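Local coordinates for major capsid protein P2 (Pseudoalteromonas phage pm2, PDB 2VVF) that forms the protein shell of a membrane-containing marine phage, assembling as a homotrimer whose subunits each carry two jelly-roll domains, at residues 84-89 against 103-108; 28-33 against 134-139; 142-147 against 262-267. All blocks are in the same frame, centred on the assembly; numbering follows the deposited sequence.

Interactions 1 and 2 both lie in the N-terminal jelly roll and share a sheet, since strands 106-107 and 28-37 are neighbours in it; their centres are about 8 Å apart. Interaction 3 belongs to the C-terminal jelly roll, yet it meets interaction 1 at a calcium ion bound by the backbone oxygens of Ala105 and Trp143, with Pro141 as the third protein ligand. The chemistry follows the setting. Interaction 1 is buried and apolar, joining a loop to the turn and short strand at 103-108 through ring faces and aliphatic groups. Interaction 2 is a mostly buried strand pair rich in hydrogen bonds, and a second subunit reaches its polar end. Interaction 3, only partly buried, combines a short ladder with tryptophan packing at a strand end.

Interaction 1. Residues 84-89 against 103-108; sequences HFVRPE and MFALGT. With CA (calcium ion), chain G.
With CG turned anti to the carbonyl carbon in both residues (chi1 -63° in Phe85, -71° in Phe104), each phenylalanine presents a ring face to the opposite segment. CB of Leu106 stands over the Phe85 ring, 4.0 Å from its centroid and 17° off the normal, displaced toward the rim. The two side chains run side by side, pointing the same way, and Leu106 CD2 reaches Phe85 CZ at 3.8 Å. On Phe104 it is the aliphatic part of Arg87 that packs: CD sits over the middle of the ring, 3.7 Å from the centroid. The guanidinium lies farther off, its CZ 5.8 Å from that centroid, which allows at most a weak cation-pi attraction. Between them in sequence, and off to one side of the rings, Val86 CG2 meets Ala105 CB at 3.4 Å. Ala105 also binds the calcium ion, through its O at 2.5 Å, with Pro141 and Trp143 as the other protein ligands. The 84-89 loop leaves strand 80-84, and the other segment follows helix 97-102. Backbone bonds tie Phe85 and Val86 to Glu30, and Leu106 to Tyr29, of strand 28-37, while Arg87 NH1 bonds Thr145 OG1 on strand 143-154 of the other jelly roll.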
ATOM      1  N   HIS A  84      17.009   5.506  -5.211  1.00 21.49           N
ATOM      2  CA  HIS A  84      16.421   4.506  -4.331  1.00 21.38           C
ATOM      3  C   HIS A  84      17.155   3.175  -4.417  1.00 25.45           C
ATOM      4  O   HIS A  84      16.860   2.349  -5.283  1.00 25.16           O
ATOM      5  CB  HIS A  84      14.940   4.303  -4.658  1.00 22.11           C
ATOM      6  CG  HIS A  84      14.077   5.479  -4.319  1.00 25.37           C
ATOM      7  ND1 HIS A  84      13.439   5.607  -3.105  1.00 27.10           N
ATOM      8  CD2 HIS A  84      13.739   6.573  -5.040  1.00 26.96           C
ATOM      9  CE1 HIS A  84      12.750   6.734  -3.090  1.00 26.41           C
ATOM     10  NE2 HIS A  84      12.916   7.339  -4.252  1.00 26.72           N
ATOM     11  N   PHE A  85      18.104   2.961  -3.512  1.00 21.73           N
ATOM     12  CA  PHE A  85      18.839   1.704  -3.483  1.00 21.40           C
ATOM     13  C   PHE A  85      17.935   0.661  -2.848  1.00 25.74           C
ATOM     14  O   PHE A  85      17.765  -0.440  -3.373  1.00 25.45           O
ATOM     15  CB  PHE A  85      20.153   1.864  -2.723  1.00 22.86           C
ATOM     16  CG  PHE A  85      21.095   2.835  -3.369  1.00 24.05           C
ATOM     17  CD1 PHE A  85      21.711   2.521  -4.568  1.00 26.88           C
ATOM     18  CD2 PHE A  85      21.298   4.091  -2.826  1.00 26.00           C
ATOM     19  CE1 PHE A  85      22.550   3.425  -5.190  1.00 27.73           C
ATOM     20  CE2 PHE A  85      22.136   4.999  -3.443  1.00 28.71           C
ATOM     21  CZ  PHE A  85      22.762   4.666  -4.626  1.00 26.77           C
ATOM     22  N   VAL A  86      17.294   1.048  -1.753  1.00 22.56           N
ATOM     23  CA  VAL A  86      16.323   0.188  -1.097  1.00 22.31           C
ATOM     24  C   VAL A  86      15.070   0.243  -1.967  1.00 26.46           C
ATOM     25  O   VAL A  86      14.594   1.328  -2.310  1.00 26.25           O
ATOM     26  CB  VAL A  86      16.022   0.683   0.332  1.00 26.06           C
ATOM     27  CG1 VAL A  86      14.711   0.100   0.838  1.00 25.79           C
ATOM     28  CG2 VAL A  86      17.171   0.342   1.269  1.00 25.88           C
ATOM     29  N   ARG A  87      14.561  -0.921  -2.360  1.00 22.73           N
ATOM     30  CA  ARG A  87      13.373  -0.981  -3.208  1.00 22.19           C
ATOM     31  C   ARG A  87      12.100  -1.100  -2.375  1.00 25.75           C
ATOM     32  O   ARG A  87      11.789  -2.161  -1.836  1.00 25.39           O
ATOM     33  CB  ARG A  87      13.494  -2.123  -4.219  1.00 21.58           C
ATOM     34  CG  ARG A  87      14.746  -2.023  -5.087  1.00 28.92           C
ATOM     35  CD  ARG A  87      14.770  -3.089  -6.166  1.00 34.74           C
ATOM     36  NE  ARG A  87      13.720  -2.883  -7.160  1.00 38.86           N
ATOM     37  CZ  ARG A  87      13.945  -2.655  -8.450  1.00 48.91           C
ATOM     38  NH1 ARG A  87      15.186  -2.602  -8.912  1.00 32.28           N
ATOM     39  NH2 ARG A  87      12.926  -2.481  -9.280  1.00 36.68           N
ATOM     40  N   PRO A  88      11.379   0.012  -2.263  1.00 22.23           N
ATOM     41  CA  PRO A  88      10.159   0.091  -1.459  1.00 21.98           C
ATOM     42  C   PRO A  88       9.013  -0.813  -1.911  1.00 26.09           C
ATOM     43  O   PRO A  88       8.101  -1.101  -1.134  1.00 25.61           O
ATOM     44  CB  PRO A  88       9.743   1.562  -1.595  1.00 23.66           C
ATOM     45  CG  PRO A  88      10.963   2.281  -2.104  1.00 28.03           C
ATOM     46  CD  PRO A  88      11.679   1.282  -2.946  1.00 23.64           C
ATOM     47  N   GLU A  89       9.049  -1.244  -3.167  1.00 22.78           N
ATOM     48  CA  GLU A  89       7.987  -2.079  -3.720  1.00 22.51           C
ATOM     49  C   GLU A  89       8.176  -3.567  -3.432  1.00 27.32           C
ATOM     50  O   GLU A  89       7.292  -4.381  -3.713  1.00 26.90           O
ATOM     51  CB  GLU A  89       7.864  -1.849  -5.229  1.00 23.66           C
ATOM     52  CG  GLU A  89       7.614  -0.402  -5.620  1.00 31.73           C
ATOM     53  CD  GLU A  89       8.866   0.452  -5.543  1.00 44.89           C
ATOM     54  OE1 GLU A  89       9.979  -0.115  -5.573  1.00 32.37           O
ATOM     55  OE2 GLU A  89       8.734   1.690  -5.456  1.00 36.13           O
ATOM     56  N   MET A 103      17.215  -5.138   1.600  1.00 25.08           N
ATOM     57  CA  MET A 103      18.256  -6.003   1.056  1.00 25.12           C
ATOM     58  C   MET A 103      18.939  -5.407  -0.173  1.00 28.78           C
ATOM     59  O   MET A 103      19.975  -5.901  -0.617  1.00 28.37           O
ATOM     60  CB  MET A 103      17.686  -7.387   0.738  1.00 27.60           C
ATOM     61  CG  MET A 103      18.024  -7.909  -0.646  1.00 31.49           C
ATOM     62  SD  MET A 103      17.366  -9.573  -0.920  1.00 35.90           S
ATOM     63  CE  MET A 103      16.855  -9.457  -2.632  1.00 32.59           C
ATOM     64  N   PHE A 104      18.365  -4.335  -0.710  1.00 25.23           N
ATOM     65  CA  PHE A 104      18.924  -3.681  -1.890  1.00 24.85           C
ATOM     66  C   PHE A 104      19.739  -2.442  -1.542  1.00 28.14           C
ATOM     67  O   PHE A 104      20.329  -1.813  -2.422  1.00 27.57           O
ATOM     68  CB  PHE A 104      17.815  -3.317  -2.877  1.00 26.69           C
ATOM     69  CG  PHE A 104      17.207  -4.502  -3.568  1.00 28.16           C
ATOM     70  CD1 PHE A 104      17.729  -4.966  -4.761  1.00 31.28           C
ATOM     71  CD2 PHE A 104      16.116  -5.153  -3.022  1.00 30.28           C
ATOM     72  CE1 PHE A 104      17.173  -6.059  -5.397  1.00 32.33           C
ATOM     73  CE2 PHE A 104      15.554  -6.244  -3.655  1.00 33.12           C
ATOM     74  CZ  PHE A 104      16.081  -6.697  -4.844  1.00 31.20           C
ATOM     75  N   ALA A 105      19.770  -2.094  -0.259  1.00 24.46           N
ATOM     76  CA  ALA A 105      20.514  -0.925   0.198  1.00 24.18           C
ATOM     77  C   ALA A 105      21.980  -0.998  -0.222  1.00 28.24           C
ATOM     78  O   ALA A 105      22.552  -2.085  -0.337  1.00 27.93           O
ATOM     79  CB  ALA A 105      20.396  -0.771   1.706  1.00 24.87           C
ATOM     80  N   LEU A 106      22.585   0.164  -0.447  1.00 24.62           N
ATOM     81  CA  LEU A 106      23.979   0.231  -0.863  1.00 24.27           C
ATOM     82  C   LEU A 106      24.952   0.177   0.310  1.00 28.65           C
ATOM     83  O   LEU A 106      25.373   1.214   0.826  1.00 28.28           O
ATOM     84  CB  LEU A 106      24.231   1.490  -1.695  1.00 24.22           C
ATOM     85  CG  LEU A 106      25.676   1.739  -2.133  1.00 28.67           C
ATOM     86  CD1 LEU A 106      26.232   0.521  -2.854  1.00 28.68           C
ATOM     87  CD2 LEU A 106      25.758   2.973  -3.015  1.00 30.92           C
ATOM     88  N   GLY A 107      25.319  -1.034   0.714  1.00 25.39           N
ATOM     89  CA  GLY A 107      26.282  -1.215   1.792  1.00 25.25           C
ATOM     90  C   GLY A 107      27.651  -0.852   1.234  1.00 29.71           C
ATOM     91  O   GLY A 107      27.911  -1.057   0.047  1.00 29.28           O
ATOM     92  N   THR A 108      28.518  -0.297   2.077  1.00 26.74           N
ATOM     93  CA  THR A 108      29.846   0.116   1.631  1.00 26.70           C
ATOM     94  C   THR A 108      30.990  -0.598   2.347  1.00 31.30           C
ATOM     95  O   THR A 108      32.159  -0.393   2.016  1.00 30.83           O
ATOM     96  CB  THR A 108      30.012   1.644   1.695  1.00 33.75           C
ATOM     97  OG1 THR A 108      30.009   2.068   3.062  1.00 33.61           O
ATOM     98  CG2 THR A 108      28.880   2.336   0.950  1.00 31.60           C
TER
HETATM   99 CA    CA G1270      22.787  -4.607  -0.435  1.00 31.40          CA

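Interaction 2. Residues 28-33 against 134-139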
ATOM      1  N   THR A  28      25.719   2.196   5.365  1.00 29.73           N
ATOM      2  CA  THR A  28      24.832   1.762   4.293  1.00 28.93           C
ATOM      3  C   THR A  28      23.988   2.928   3.786  1.00 32.07           C
ATOM      4  O   THR A  28      23.398   3.667   4.573  1.00 31.62           O
ATOM      5  CB  THR A  28      23.929   0.607   4.758  1.00 34.65           C
ATOM      6  OG1 THR A  28      24.726  -0.561   4.996  1.00 33.42           O
ATOM      7  CG2 THR A  28      22.871   0.298   3.712  1.00 32.61           C
ATOM      8  N   TYR A  29      23.928   3.083   2.467  1.00 28.06           N
ATOM      9  CA  TYR A  29      23.136   4.144   1.855  1.00 27.44           C
ATOM     10  C   TYR A  29      21.834   3.570   1.312  1.00 30.70           C
ATOM     11  O   TYR A  29      21.832   2.841   0.319  1.00 30.16           O
ATOM     12  CB  TYR A  29      23.917   4.815   0.721  1.00 28.59           C
ATOM     13  CG  TYR A  29      25.119   5.603   1.185  1.00 30.25           C
ATOM     14  CD1 TYR A  29      25.003   6.941   1.542  1.00 32.11           C
ATOM     15  CD2 TYR A  29      26.372   5.009   1.270  1.00 30.98           C
ATOM     16  CE1 TYR A  29      26.100   7.664   1.972  1.00 32.79           C
ATOM     17  CE2 TYR A  29      27.475   5.724   1.695  1.00 31.89           C
ATOM     18  CZ  TYR A  29      27.334   7.051   2.046  1.00 39.12           C
ATOM     19  OH  TYR A  29      28.429   7.767   2.472  1.00 40.20           O
ATOM     20  N   GLU A  30      20.729   3.897   1.969  1.00 26.76           N
ATOM     21  CA  GLU A  30      19.422   3.418   1.542  1.00 26.32           C
ATOM     22  C   GLU A  30      18.866   4.301   0.431  1.00 29.70           C
ATOM     23  O   GLU A  30      18.327   3.806  -0.562  1.00 29.16           O
ATOM     24  CB  GLU A  30      18.456   3.394   2.726  1.00 27.69           C
ATOM     25  CG  GLU A  30      19.016   2.717   3.962  1.00 36.91           C
ATOM     26  CD  GLU A  30      17.945   2.399   4.986  1.00 54.64           C
ATOM     27  OE1 GLU A  30      16.873   3.037   4.943  1.00 49.02           O
ATOM     28  OE2 GLU A  30      18.176   1.512   5.834  1.00 48.15           O
ATOM     29  N   VAL A  31      19.002   5.611   0.608  1.00 26.08           N
ATOM     30  CA  VAL A  31      18.527   6.579  -0.375  1.00 25.75           C
ATOM     31  C   VAL A  31      19.435   7.800  -0.416  1.00 29.64           C
ATOM     32  O   VAL A  31      19.964   8.231   0.610  1.00 29.26           O
ATOM     33  CB  VAL A  31      17.068   7.003  -0.108  1.00 29.40           C
ATOM     34  CG1 VAL A  31      16.549   7.861  -1.250  1.00 28.99           C
ATOM     35  CG2 VAL A  31      16.179   5.786   0.100  1.00 29.21           C
ATOM     36  N   ILE A  32      19.601   8.358  -1.611  1.00 25.85           N
ATOM     37  CA  ILE A  32      20.407   9.558  -1.797  1.00 25.33           C
ATOM     38  C   ILE A  32      19.575  10.595  -2.548  1.00 28.65           C
ATOM     39  O   ILE A  32      19.219  10.398  -3.711  1.00 28.00           O
ATOM     40  CB  ILE A  32      21.735   9.252  -2.520  1.00 28.31           C
ATOM     41  CG1 ILE A  32      22.721   8.589  -1.554  1.00 28.64           C
ATOM     42  CG2 ILE A  32      22.326  10.527  -3.106  1.00 28.86           C
ATOM     43  CD1 ILE A  32      23.893   7.920  -2.238  1.00 35.02           C
ATOM     44  N   ASP A  33      19.237  11.682  -1.861  1.00 25.01           N
ATOM     45  CA  ASP A  33      18.430  12.742  -2.454  1.00 24.80           C
ATOM     46  C   ASP A  33      19.300  13.818  -3.091  1.00 28.51           C
ATOM     47  O   ASP A  33      20.022  14.536  -2.401  1.00 28.06           O
ATOM     48  CB  ASP A  33      17.496  13.356  -1.407  1.00 26.53           C
ATOM     49  CG  ASP A  33      16.690  12.309  -0.658  1.00 36.36           C
ATOM     50  OD1 ASP A  33      16.148  11.392  -1.309  1.00 37.00           O
ATOM     51  OD2 ASP A  33      16.603  12.399   0.585  1.00 42.02           O
ATOM     52  N   GLN A 134      20.346   9.206   3.331  1.00 23.82           N
ATOM     53  CA  GLN A 134      19.556   8.501   4.331  1.00 23.68           C
ATOM     54  C   GLN A 134      20.303   7.190   4.549  1.00 28.34           C
ATOM     55  O   GLN A 134      20.208   6.268   3.737  1.00 28.08           O
ATOM     56  CB  GLN A 134      18.144   8.222   3.811  1.00 24.81           C
ATOM     57  CG  GLN A 134      17.397   9.456   3.341  1.00 32.47           C
ATOM     58  CD  GLN A 134      15.981   9.140   2.916  1.00 43.78           C
ATOM     59  OE1 GLN A 134      15.351   8.232   3.453  1.00 37.92           O
ATOM     60  NE2 GLN A 134      15.476   9.883   1.939  1.00 33.87           N
ATOM     61  N   LYS A 135      21.105   7.139   5.605  1.00 25.32           N
ATOM     62  CA  LYS A 135      21.933   5.972   5.865  1.00 25.25           C
ATOM     63  C   LYS A 135      21.481   5.101   7.029  1.00 29.91           C
ATOM     64  O   LYS A 135      20.610   5.478   7.814  1.00 29.48           O
ATOM     65  CB  LYS A 135      23.393   6.388   6.060  1.00 27.48           C
ATOM     66  CG  LYS A 135      23.809   7.611   5.256  1.00 37.63           C
ATOM     67  CD  LYS A 135      25.121   8.185   5.766  1.00 45.54           C
ATOM     68  CE  LYS A 135      26.152   7.090   5.983  1.00 53.81           C
ATOM     69  NZ  LYS A 135      27.441   7.630   6.499  1.00 61.54           N
ATOM     70  N   SER A 136      22.099   3.931   7.128  1.00 27.01           N
ATOM     71  CA  SER A 136      21.823   2.978   8.191  1.00 27.05           C
ATOM     72  C   SER A 136      23.117   2.223   8.479  1.00 31.58           C
ATOM     73  O   SER A 136      24.133   2.459   7.825  1.00 31.08           O
ATOM     74  CB  SER A 136      20.715   2.007   7.771  1.00 30.59           C
ATOM     75  OG  SER A 136      21.158   1.118   6.759  1.00 39.40           O
ATOM     76  N   VAL A 137      23.084   1.320   9.454  1.00 28.79           N
ATOM     77  CA  VAL A 137      24.269   0.553   9.821  1.00 28.96           C
ATOM     78  C   VAL A 137      24.975  -0.071   8.617  1.00 33.66           C
ATOM     79  O   VAL A 137      24.332  -0.505   7.659  1.00 33.51           O
ATOM     80  CB  VAL A 137      23.975  -0.479  10.926  1.00 32.88           C
ATOM     81  CG1 VAL A 137      23.404  -1.751  10.330  1.00 32.62           C
ATOM     82  CG2 VAL A 137      25.234  -0.773  11.728  1.00 32.67           C
ATOM     83  N   GLY A 138      26.303  -0.099   8.673  1.00 30.39           N
ATOM     84  CA  GLY A 138      27.120  -0.624   7.584  1.00 30.24           C
ATOM     85  C   GLY A 138      26.890  -2.094   7.251  1.00 34.22           C
ATOM     86  O   GLY A 138      26.699  -2.928   8.136  1.00 33.78           O
ATOM     87  N   THR A 139      26.937  -2.397   5.957  1.00 30.91           N
ATOM     88  CA  THR A 139      26.784  -3.756   5.447  1.00 30.63           C
ATOM     89  C   THR A 139      27.612  -3.850   4.171  1.00 34.60           C
ATOM     90  O   THR A 139      27.963  -2.827   3.582  1.00 34.39           O
ATOM     91  CB  THR A 139      25.307  -4.093   5.149  1.00 38.05           C
ATOM     92  OG1 THR A 139      24.848  -3.315   4.034  1.00 37.59           O
ATOM     93  CG2 THR A 139      24.433  -3.808   6.357  1.00 36.07           C
TER
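A classic beta bulge interrupts the antiparallel pairing of strands 28-37 and 128-136: Glu30 and Val31 both face Gln134. Gln134 O accepts from Glu30 N at 3.0 Å and, weakly, from Val31 N, while Gln134 N returns a nearly straight bond to Val31 O (2.9 Å, 173° at the hydrogen). On the other side of the bulge Thr28 and Ser136 form a hydrogen-bonded pair, with both of their backbone bonds made, and Tyr29 with Lys135 is a non-hydrogen-bonded pair. The register thus slips by one residue where the chain turns a corner at Glu30, so that the two halves of strand 28-37 serve different faces of the curled sheet in the N-terminal jelly roll. On the Tyr29 face, the bent Lys135 chain runs alongside the tyrosine, its CD 4.0 Å from Tyr29 CE1; the phenol OH itself bonds to Pro24 O. At the end of the ladder, Thr28 OG1, beside its own backbone N (chi1 -67°), reaches the residues that follow strand 128-136: it donates to Val137 O at 2.7 Å and lies 2.9 Å from Thr139 OG1. Ser136 OG makes a weak bond to Glu30 OE2, whereas OE1 of that carboxylate pairs with Arg2. At the far end, the extended Gln134 chain brings NE2 to the syn lone pair of Asp33 OD2 (3.1 Å). OD2 lies close to the Gln134 amide plane, although the carboxylate and amide planes are turned 54° apart. The second subunit adds to this polar cluster: its Tyr210 bonds Gln134 OE1, and its Gln209 bonds both Gln134 NE2 and Asp33 OD1; that carboxylate oxygen also bonds Ser82 OG.

Interaction 3. Residues 142-147 against 262-267. With CA (calcium ion), chain G.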
ATOM      1  N   SER A 142      26.750  -6.409  -1.120  1.00 30.76           N
ATOM      2  CA  SER A 142      25.764  -7.478  -1.246  1.00 30.39           C
ATOM      3  C   SER A 142      24.812  -7.318  -2.436  1.00 33.54           C
ATOM      4  O   SER A 142      25.219  -6.895  -3.519  1.00 32.54           O
ATOM      5  CB  SER A 142      24.980  -7.620   0.060  1.00 34.13           C
ATOM      6  OG  SER A 142      23.989  -8.627  -0.037  1.00 44.87           O
ATOM      7  N   TRP A 143      23.548  -7.679  -2.230  1.00 30.38           N
ATOM      8  CA  TRP A 143      22.532  -7.593  -3.278  1.00 30.27           C
ATOM      9  C   TRP A 143      22.285  -6.155  -3.722  1.00 32.07           C
ATOM     10  O   TRP A 143      21.859  -5.316  -2.930  1.00 31.57           O
ATOM     11  CB  TRP A 143      21.221  -8.234  -2.815  1.00 29.51           C
ATOM     12  CG  TRP A 143      21.052  -9.641  -3.293  1.00 31.29           C
ATOM     13  CD1 TRP A 143      21.424 -10.780  -2.639  1.00 33.88           C
ATOM     14  CD2 TRP A 143      20.515 -10.059  -4.554  1.00 30.89           C
ATOM     15  NE1 TRP A 143      21.140 -11.883  -3.411  1.00 33.70           N
ATOM     16  CE2 TRP A 143      20.584 -11.466  -4.592  1.00 35.08           C
ATOM     17  CE3 TRP A 143      19.971  -9.380  -5.648  1.00 32.50           C
ATOM     18  CZ2 TRP A 143      20.130 -12.205  -5.681  1.00 34.42           C
ATOM     19  CZ3 TRP A 143      19.525 -10.117  -6.731  1.00 34.09           C
ATOM     20  CH2 TRP A 143      19.605 -11.515  -6.737  1.00 34.73           C
ATOM     21  N   LEU A 144      22.543  -5.882  -4.996  1.00 26.94           N
ATOM     22  CA  LEU A 144      22.365  -4.545  -5.548  1.00 26.08           C
ATOM     23  C   LEU A 144      21.668  -4.598  -6.903  1.00 29.02           C
ATOM     24  O   LEU A 144      21.716  -5.612  -7.597  1.00 28.44           O
ATOM     25  CB  LEU A 144      23.729  -3.869  -5.718  1.00 26.03           C
ATOM     26  CG  LEU A 144      24.203  -2.865  -4.663  1.00 30.62           C
ATOM     27  CD1 LEU A 144      23.554  -3.125  -3.319  1.00 30.74           C
ATOM     28  CD2 LEU A 144      25.719  -2.895  -4.545  1.00 33.05           C
ATOM     29  N   THR A 145      21.042  -3.487  -7.282  1.00 25.19           N
ATOM     30  CA  THR A 145      20.392  -3.367  -8.584  1.00 24.62           C
ATOM     31  C   THR A 145      21.432  -2.804  -9.547  1.00 28.01           C
ATOM     32  O   THR A 145      22.085  -1.803  -9.247  1.00 27.41           O
ATOM     33  CB  THR A 145      19.159  -2.443  -8.522  1.00 30.88           C
ATOM     34  OG1 THR A 145      18.149  -3.037  -7.699  1.00 30.05           O
ATOM     35  CG2 THR A 145      18.599  -2.208  -9.915  1.00 28.60           C
ATOM     36  N   MET A 146      21.608  -3.459 -10.690  1.00 24.25           N
ATOM     37  CA  MET A 146      22.593  -3.014 -11.668  1.00 23.66           C
ATOM     38  C   MET A 146      21.947  -2.645 -12.996  1.00 26.48           C
ATOM     39  O   MET A 146      21.718  -3.502 -13.847  1.00 26.19           O
ATOM     40  CB  MET A 146      23.673  -4.081 -11.866  1.00 25.99           C
ATOM     41  CG  MET A 146      24.540  -4.299 -10.639  1.00 29.64           C
ATOM     42  SD  MET A 146      25.061  -6.005 -10.445  1.00 33.91           S
ATOM     43  CE  MET A 146      25.488  -6.036  -8.691  1.00 30.54           C
ATOM     44  N   ARG A 147      21.649  -1.361 -13.156  1.00 22.39           N
ATOM     45  CA  ARG A 147      21.016  -0.856 -14.369  1.00 21.94           C
ATOM     46  C   ARG A 147      22.028  -0.765 -15.508  1.00 26.13           C
ATOM     47  O   ARG A 147      23.017  -0.037 -15.416  1.00 25.44           O
ATOM     48  CB  ARG A 147      20.394   0.514 -14.096  1.00 20.95           C
ATOM     49  CG  ARG A 147      19.477   1.030 -15.187  1.00 27.02           C
ATOM     50  CD  ARG A 147      19.286   2.535 -15.054  1.00 31.81           C
ATOM     51  NE  ARG A 147      18.111   3.014 -15.778  1.00 34.71           N
ATOM     52  CZ  ARG A 147      18.152   3.547 -16.993  1.00 46.09           C
ATOM     53  NH1 ARG A 147      19.311   3.668 -17.626  1.00 33.28           N
ATOM     54  NH2 ARG A 147      17.035   3.957 -17.578  1.00 32.44           N
ATOM     55  N   GLY A 262      22.008  -8.975  -8.325  1.00 25.99           N
ATOM     56  CA  GLY A 262      22.932  -9.996  -7.854  1.00 26.25           C
ATOM     57  C   GLY A 262      23.815  -9.447  -6.736  1.00 31.19           C
ATOM     58  O   GLY A 262      23.837  -8.250  -6.488  1.00 30.75           O
ATOM     59  N   VAL A 263      24.518 -10.336  -6.052  1.00 28.77           N
ATOM     60  CA  VAL A 263      25.439  -9.985  -4.979  1.00 29.06           C
ATOM     61  C   VAL A 263      26.664  -9.384  -5.640  1.00 34.41           C
ATOM     62  O   VAL A 263      27.344 -10.029  -6.448  1.00 33.86           O
ATOM     63  CB  VAL A 263      25.823 -11.225  -4.117  1.00 32.78           C
ATOM     64  CG1 VAL A 263      26.859 -10.875  -3.089  1.00 32.58           C
ATOM     65  CG2 VAL A 263      24.590 -11.870  -3.485  1.00 32.55           C
ATOM     66  N   TRP A 264      26.915  -8.125  -5.314  1.00 32.21           N
ATOM     67  CA  TRP A 264      28.043  -7.418  -5.880  1.00 32.55           C
ATOM     68  C   TRP A 264      29.358  -8.126  -5.594  1.00 37.93           C
ATOM     69  O   TRP A 264      29.621  -8.558  -4.471  1.00 37.47           O
ATOM     70  CB  TRP A 264      28.092  -5.978  -5.375  1.00 31.35           C
ATOM     71  CG  TRP A 264      29.137  -5.157  -6.067  1.00 31.90           C
ATOM     72  CD1 TRP A 264      29.016  -4.517  -7.267  1.00 35.24           C
ATOM     73  CD2 TRP A 264      30.477  -4.914  -5.617  1.00 32.10           C
ATOM     74  NE1 TRP A 264      30.191  -3.879  -7.585  1.00 34.52           N
ATOM     75  CE2 TRP A 264      31.104  -4.106  -6.588  1.00 35.89           C
ATOM     76  CE3 TRP A 264      31.204  -5.294  -4.483  1.00 33.18           C
ATOM     77  CZ2 TRP A 264      32.421  -3.671  -6.459  1.00 35.16           C
ATOM     78  CZ3 TRP A 264      32.513  -4.862  -4.359  1.00 34.70           C
ATOM     79  CH2 TRP A 264      33.108  -4.060  -5.342  1.00 35.24           C
ATOM     80  N   SER A 265      30.183  -8.234  -6.628  1.00 35.81           N
ATOM     81  CA  SER A 265      31.486  -8.872  -6.512  1.00 36.15           C
ATOM     82  C   SER A 265      32.559  -7.976  -7.116  1.00 41.15           C
ATOM     83  O   SER A 265      32.354  -7.365  -8.167  1.00 40.51           O
ATOM     84  CB  SER A 265      31.484 -10.235  -7.206  1.00 39.79           C
ATOM     85  OG  SER A 265      32.774 -10.822  -7.171  1.00 49.37           O
ATOM     86  N   ARG A 266      33.698  -7.897  -6.431  1.00 39.09           N
ATOM     87  CA  ARG A 266      34.819  -7.072  -6.865  1.00 39.36           C
ATOM     88  C   ARG A 266      35.279  -7.422  -8.276  1.00 43.93           C
ATOM     89  O   ARG A 266      35.889  -6.601  -8.960  1.00 43.50           O
ATOM     90  CB  ARG A 266      35.992  -7.216  -5.893  1.00 40.02           C
ATOM     91  CG  ARG A 266      35.756  -6.589  -4.531  1.00 51.83           C
ATOM     92  CD  ARG A 266      37.037  -6.575  -3.708  1.00 61.25           C
ATOM     93  NE  ARG A 266      36.851  -5.938  -2.408  1.00 68.26           N
ATOM     94  CZ  ARG A 266      37.095  -6.532  -1.243  1.00 80.71           C
ATOM     95  NH1 ARG A 266      36.899  -5.876  -0.108  1.00 67.33           N
ATOM     96  NH2 ARG A 266      37.534  -7.784  -1.214  1.00 66.43           N
ATOM     97  N   ASN A 267      35.007  -8.654  -8.697  1.00 41.01           N
ATOM     98  CA  ASN A 267      35.406  -9.100 -10.025  1.00 41.04           C
ATOM     99  C   ASN A 267      34.209  -9.660 -10.782  1.00 44.74           C
ATOM    100  O   ASN A 267      34.354 -10.549 -11.623  1.00 44.55           O
ATOM    101  CB  ASN A 267      36.501 -10.164  -9.926  1.00 43.24           C
ATOM    102  CG  ASN A 267      37.448  -9.920  -8.766  1.00 72.02           C
ATOM    103  OD1 ASN A 267      37.033  -9.513  -7.680  1.00 68.29           O
ATOM    104  ND2 ASN A 267      38.734 -10.167  -8.993  1.00 64.74           N
TER
HETATM  105 CA    CA G1270      22.787  -4.607  -0.435  1.00 31.40          CA
HETATM  106  O   HOH W   1      29.392  -7.795  -1.489  1.00 15.97           O
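Trp143 lays its indole over the backbone at Gly262, and this is the tight part of the contact. Gly262 CA stands 3.7 Å from the centroid of the six-membered ring, 16° off its normal, and Gly262 N is 3.2 Å from Trp143 CZ3. With no side chain on Gly262, the ring can settle directly against the main chain. The indole lies across Val263 as well, whose CG2, held beside its backbone N, touches Trp143 CD1 at 3.5 Å. Trp143 and Val263 form a non-hydrogen-bonded antiparallel pair, their CA atoms 4.1 Å apart. The bonds beside it are Leu144 N to Gly262 O at 3.1 Å and Trp264 N to Ser142 O at 2.8 Å. The latter is almost straight at the hydrogen (177°), but its donor stands 47° above the carbonyl plane; the return bond from Gly262 N to Leu144 O is long and weak.

The packing is less close on the Leu144 side, where Leu144 CD2 lies 4.0 Å from Trp264 CB, and Met146 CE approaches the edge of the Trp264 indole. Toward solvent the ladder gives out: Val263 is exposed, and a water bridges Ser142 N and Trp264 O, accepting from the first and donating to the second.

Trp143 O binds the calcium ion at 2.8 Å, alongside Ala105 and Pro141, which places this ladder of strands 143-154 and 252-263 at the junction of the two jelly rolls. Leu56 of strand 54-59 packs on Leu144, Met146 and Trp264, and Leu51 of strand 44-51 touches Leu144 and Trp264.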